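Local structure of TOXN (Bacillus thuringiensis, 4ATO) at residues H49-P54 and N85-V90. The protein acts as the endoribonuclease toxin of a type III toxin-antitoxin system, cutting A-rich RNA and assembling with its antitoxic RNA ToxI into a triangular heterohexamer. Sequence-based numbering, arbitrary orientation.
With nucleotides of chain B.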
ATOM      1  N   HIS A  49      18.692  29.416  11.029  1.00 35.62           N
ATOM      2  CA  HIS A  49      17.611  30.303  10.567  1.00 32.38           C
ATOM      3  C   HIS A  49      16.274  29.583  10.384  1.00 37.20           C
ATOM      4  O   HIS A  49      16.220  28.448   9.899  1.00 35.33           O
ATOM      5  CB  HIS A  49      18.001  30.996   9.260  1.00 26.58           C
ATOM      6  CG  HIS A  49      19.315  31.713   9.330  1.00 48.50           C
ATOM      7  ND1 HIS A  49      19.426  33.027   9.735  1.00 58.03           N
ATOM      8  CD2 HIS A  49      20.576  31.296   9.061  1.00 52.05           C
ATOM      9  CE1 HIS A  49      20.697  33.388   9.710  1.00 57.52           C
ATOM     10  NE2 HIS A  49      21.415  32.356   9.306  1.00 58.65           N
ATOM     11  N   ASP A  50      15.196  30.246  10.787  1.00 40.54           N
ATOM     12  CA  ASP A  50      13.849  29.777  10.470  1.00 40.77           C
ATOM     13  C   ASP A  50      13.508  30.195   9.044  1.00 38.53           C
ATOM     14  O   ASP A  50      13.460  31.389   8.739  1.00 40.45           O
ATOM     15  CB  ASP A  50      12.827  30.385  11.434  1.00 37.66           C
ATOM     16  CG  ASP A  50      13.035  29.942  12.873  1.00 41.60           C
ATOM     17  OD1 ASP A  50      13.268  28.738  13.110  1.00 41.80           O
ATOM     18  OD2 ASP A  50      12.960  30.804  13.772  1.00 50.16           O
ATOM     19  N   TYR A  51      13.283  29.221   8.168  1.00 34.24           N
ATOM     20  CA  TYR A  51      12.930  29.515   6.779  1.00 34.08           C
ATOM     21  C   TYR A  51      11.445  29.366   6.504  1.00 32.97           C
ATOM     22  O   TYR A  51      10.762  28.553   7.120  1.00 31.78           O
ATOM     23  CB  TYR A  51      13.711  28.633   5.807  1.00 32.88           C
ATOM     24  CG  TYR A  51      14.991  29.256   5.311  1.00 31.72           C
ATOM     25  CD1 TYR A  51      16.164  29.150   6.049  1.00 33.50           C
ATOM     26  CD2 TYR A  51      15.033  29.937   4.096  1.00 33.10           C
ATOM     27  CE1 TYR A  51      17.357  29.715   5.597  1.00 38.17           C
ATOM     28  CE2 TYR A  51      16.217  30.508   3.633  1.00 34.27           C
ATOM     29  CZ  TYR A  51      17.379  30.394   4.396  1.00 34.63           C
ATOM     30  OH  TYR A  51      18.563  30.945   3.953  1.00 33.02           O
ATOM     31  N   PHE A  52      10.965  30.153   5.552  1.00 31.44           N
ATOM     32  CA  PHE A  52       9.550  30.206   5.234  1.00 35.03           C
ATOM     33  C   PHE A  52       9.365  30.219   3.729  1.00 32.01           C
ATOM     34  O   PHE A  52      10.033  30.977   3.026  1.00 34.92           O
ATOM     35  CB  PHE A  52       8.916  31.430   5.902  1.00 31.04           C
ATOM     36  CG  PHE A  52       8.935  31.355   7.402  1.00 38.60           C
ATOM     37  CD1 PHE A  52       7.930  30.688   8.088  1.00 34.27           C
ATOM     38  CD2 PHE A  52       9.980  31.916   8.129  1.00 42.45           C
ATOM     39  CE1 PHE A  52       7.951  30.604   9.473  1.00 38.93           C
ATOM     40  CE2 PHE A  52      10.007  31.836   9.521  1.00 35.98           C
ATOM     41  CZ  PHE A  52       8.994  31.185  10.190  1.00 37.57           C
ATOM     42  N   VAL A  53       8.476  29.349   3.247  1.00 27.21           N
ATOM     43  CA  VAL A  53       8.264  29.142   1.822  1.00 23.72           C
ATOM     44  C   VAL A  53       6.951  29.785   1.390  1.00 30.61           C
ATOM     45  O   VAL A  53       5.879  29.401   1.854  1.00 29.90           O
ATOM     46  CB  VAL A  53       8.226  27.636   1.450  1.00 31.34           C
ATOM     47  CG1 VAL A  53       8.146  27.474  -0.055  1.00 28.56           C
ATOM     48  CG2 VAL A  53       9.439  26.888   2.021  1.00 28.50           C
ATOM     49  N   PRO A  54       7.034  30.762   0.487  1.00 28.38           N
ATOM     50  CA  PRO A  54       5.862  31.537   0.067  1.00 31.51           C
ATOM     51  C   PRO A  54       4.883  30.743  -0.801  1.00 29.27           C
ATOM     52  O   PRO A  54       5.293  29.917  -1.605  1.00 25.01           O
ATOM     53  CB  PRO A  54       6.478  32.682  -0.752  1.00 29.65           C
ATOM     54  CG  PRO A  54       7.790  32.101  -1.271  1.00 27.78           C
ATOM     55  CD  PRO A  54       8.281  31.223  -0.157  1.00 34.22           C
ATOM     56  N   ASN A  85      11.945  28.185  -4.552  1.00 27.13           N
ATOM     57  CA  ASN A  85      12.951  29.129  -5.062  1.00 26.63           C
ATOM     58  C   ASN A  85      12.920  30.498  -4.375  1.00 32.09           C
ATOM     59  O   ASN A  85      13.927  31.203  -4.357  1.00 34.08           O
ATOM     60  CB  ASN A  85      12.825  29.328  -6.575  1.00 27.55           C
ATOM     61  CG  ASN A  85      11.416  29.757  -7.004  1.00 31.16           C
ATOM     62  OD1 ASN A  85      10.420  29.214  -6.527  1.00 34.21           O
ATOM     63  ND2 ASN A  85      11.338  30.732  -7.904  1.00 26.95           N
ATOM     64  N   ASN A  86      11.765  30.882  -3.831  1.00 23.51           N
ATOM     65  CA  ASN A  86      11.660  32.163  -3.128  1.00 26.98           C
ATOM     66  C   ASN A  86      11.593  32.045  -1.598  1.00 29.42           C
ATOM     67  O   ASN A  86      11.128  32.964  -0.935  1.00 33.45           O
ATOM     68  CB  ASN A  86      10.435  32.948  -3.611  1.00 27.30           C
ATOM     69  CG  ASN A  86      10.475  33.251  -5.107  1.00 28.39           C
ATOM     70  OD1 ASN A  86       9.445  33.263  -5.769  1.00 36.44           O
ATOM     71  ND2 ASN A  86      11.663  33.503  -5.634  1.00 28.30           N
ATOM     72  N   MET A  87      12.036  30.926  -1.034  1.00 27.30           N
ATOM     73  CA  MET A  87      12.030  30.795   0.422  1.00 34.89           C
ATOM     74  C   MET A  87      12.981  31.802   1.073  1.00 31.07           C
ATOM     75  O   MET A  87      13.995  32.185   0.489  1.00 24.81           O
ATOM     76  CB  MET A  87      12.343  29.360   0.866  1.00 31.30           C
ATOM     77  CG  MET A  87      13.773  28.933   0.681  1.00 27.96           C
ATOM     78  SD  MET A  87      13.990  27.236   1.222  1.00 36.24           S
ATOM     79  CE  MET A  87      15.358  26.717   0.185  1.00 51.76           C
ATOM     80  N   ILE A  88      12.623  32.253   2.270  1.00 32.55           N
ATOM     81  CA  ILE A  88      13.367  33.309   2.948  1.00 34.61           C
ATOM     82  C   ILE A  88      13.554  33.005   4.432  1.00 39.02           C
ATOM     83  O   ILE A  88      12.720  32.331   5.044  1.00 38.36           O
ATOM     84  CB  ILE A  88      12.673  34.691   2.820  1.00 31.43           C
ATOM     85  CG1 ILE A  88      11.246  34.635   3.370  1.00 28.77           C
ATOM     86  CG2 ILE A  88      12.656  35.161   1.384  1.00 28.02           C
ATOM     87  CD1 ILE A  88      10.592  35.999   3.468  1.00 31.42           C
ATOM     88  N   PRO A  89      14.666  33.489   5.009  1.00 37.88           N
ATOM     89  CA  PRO A  89      14.892  33.374   6.449  1.00 38.94           C
ATOM     90  C   PRO A  89      14.210  34.545   7.131  1.00 42.27           C
ATOM     91  O   PRO A  89      14.304  35.658   6.619  1.00 34.37           O
ATOM     92  CB  PRO A  89      16.409  33.510   6.565  1.00 38.38           C
ATOM     93  CG  PRO A  89      16.780  34.418   5.425  1.00 35.77           C
ATOM     94  CD  PRO A  89      15.814  34.112   4.313  1.00 29.61           C
ATOM     95  N   VAL A  90      13.508  34.301   8.236  1.00 40.17           N
ATOM     96  CA  VAL A  90      12.750  35.347   8.914  1.00 40.09           C
ATOM     97  C   VAL A  90      12.891  35.202  10.433  1.00 44.43           C
ATOM     98  O   VAL A  90      12.789  34.095  10.955  1.00 46.50           O
ATOM     99  CB  VAL A  90      11.238  35.287   8.533  1.00 39.85           C
ATOM    100  CG1 VAL A  90      10.457  36.407   9.202  1.00 35.74           C
ATOM    101  CG2 VAL A  90      11.054  35.360   7.034  1.00 44.72           C
TER
ATOM    102  P     A B   3       6.891  35.565 -16.135  1.00 39.58           P
ATOM    103  OP1   A B   3       6.602  35.605 -17.589  1.00 45.78           O
ATOM    104  OP2   A B   3       5.979  34.800 -15.249  1.00 49.71           O
ATOM    105  O5'   A B   3       8.400  35.114 -15.891  1.00 46.30           O
ATOM    106  C5'   A B   3       9.475  35.777 -16.548  1.00 43.91           C
ATOM    107  C4'   A B   3      10.809  35.341 -15.998  1.00 38.90           C
ATOM    108  O4'   A B   3      11.001  35.902 -14.675  1.00 43.42           O
ATOM    109  C3'   A B   3      10.989  33.839 -15.806  1.00 40.59           C
ATOM    110  O3'   A B   3      11.374  33.177 -17.002  1.00 37.48           O
ATOM    111  C2'   A B   3      12.036  33.761 -14.698  1.00 39.89           C
ATOM    112  O2'   A B   3      13.340  33.949 -15.221  1.00 45.50           O
ATOM    113  C1'   A B   3      11.685  34.981 -13.848  1.00 40.98           C
ATOM    114  N9    A B   3      10.814  34.640 -12.703  1.00 37.80           N
ATOM    115  C8    A B   3       9.448  34.462 -12.707  1.00 35.79           C
ATOM    116  N7    A B   3       8.940  34.189 -11.525  1.00 39.40           N
ATOM    117  C5    A B   3      10.040  34.198 -10.684  1.00 29.95           C
ATOM    118  C6    A B   3      10.171  33.971  -9.303  1.00 32.55           C
ATOM    119  N6    A B   3       9.142  33.685  -8.506  1.00 27.89           N
ATOM    120  N1    A B   3      11.408  34.057  -8.762  1.00 36.72           N
ATOM    121  C2    A B   3      12.442  34.336  -9.574  1.00 34.16           C
ATOM    122  N3    A B   3      12.448  34.565 -10.889  1.00 33.85           N
ATOM    123  C4    A B   3      11.199  34.482 -11.391  1.00 36.33           C
ATOM    124  P     U B   4      10.623  31.840 -17.482  1.00 38.86           P
ATOM    125  OP1   U B   4      11.111  31.525 -18.843  1.00 42.25           O
ATOM    126  OP2   U B   4       9.168  32.052 -17.276  1.00 41.02           O
ATOM    127  O5'   U B   4      11.164  30.749 -16.457  1.00 39.08           O
ATOM    128  C5'   U B   4      12.481  30.240 -16.570  1.00 27.67           C
ATOM    129  C4'   U B   4      12.622  28.913 -15.873  1.00 35.60           C
ATOM    130  O4'   U B   4      12.361  29.090 -14.456  1.00 37.72           O
ATOM    131  C3'   U B   4      11.668  27.816 -16.346  1.00 32.81           C
ATOM    132  O3'   U B   4      12.336  26.558 -16.238  1.00 29.87           O
ATOM    133  C2'   U B   4      10.539  27.890 -15.308  1.00 32.36           C
ATOM    134  O2'   U B   4       9.791  26.699 -15.161  1.00 28.84           O
ATOM    135  C1'   U B   4      11.321  28.219 -14.049  1.00 28.81           C
ATOM    136  N1    U B   4      10.542  28.899 -12.996  1.00 29.46           N
ATOM    137  C2    U B   4      10.286  28.168 -11.858  1.00 27.36           C
ATOM    138  O2    U B   4      10.626  27.006 -11.752  1.00 35.29           O
ATOM    139  N3    U B   4       9.597  28.831 -10.873  1.00 32.58           N
ATOM    140  C4    U B   4       9.166  30.141 -10.908  1.00 42.00           C
ATOM    141  O4    U B   4       8.564  30.599  -9.937  1.00 39.13           O
ATOM    142  C5    U B   4       9.485  30.846 -12.116  1.00 36.58           C
ATOM    143  C6    U B   4      10.156  30.216 -13.091  1.00 33.21           C
TER
HETATM  144  O   HOH W   1      15.312  33.202  11.517  1.00 43.87           O
HETATM  145  O   HOH W   2      10.857  32.754  12.874  1.00 47.93           O
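The Y51 ring carries the pyrrolidine of P89 on one face, where strands 51-56 and 78-89 pair antiparallel in the ToxN sheet: P89 CB lies 4.1 Å from the ring centroid and 17° off the normal, a CH-pi contact displaced toward the rim. M87 reaches the same ring obliquely, its SD 5.0 Å from the centroid in a Met-aromatic contact, while Y51 OH is hydrogen-bonded to E163 OE2. The F52 ring has V90 O and a water at its edge, in plane, and meets V90 CB obliquely through CD2 at 3.6 Å; H10 stacks with it edge-to-face.

The register is read from Y51-P89, a non-hydrogen-bonded pair, and F52-I88, a hydrogen-bonded one. F52 N donates to I88 O (2.8 Å), and I88 N returns a bond to F52 O (3.0 Å). Beyond the bridges, V90 N donates a hydrogen bond to D50 O (3.0 Å), and two waters join D50 to V90 O, one at the D50 amide and the other at OD2. M87 CG sits between its backbone N and carbonyl carbon (chi1 72°), from where the extended chain runs past Y51 toward helix 108-139.

At the far end P54 CG packs on N86 CB, and N86 faces the RNA. Its amide reads the Watson-Crick edge of the adenine of A3 of chain B with two bonds: ND2 donates to N1 at 3.2 Å, and OD1 accepts from N6 at 2.8 Å, nearly straight at 176°.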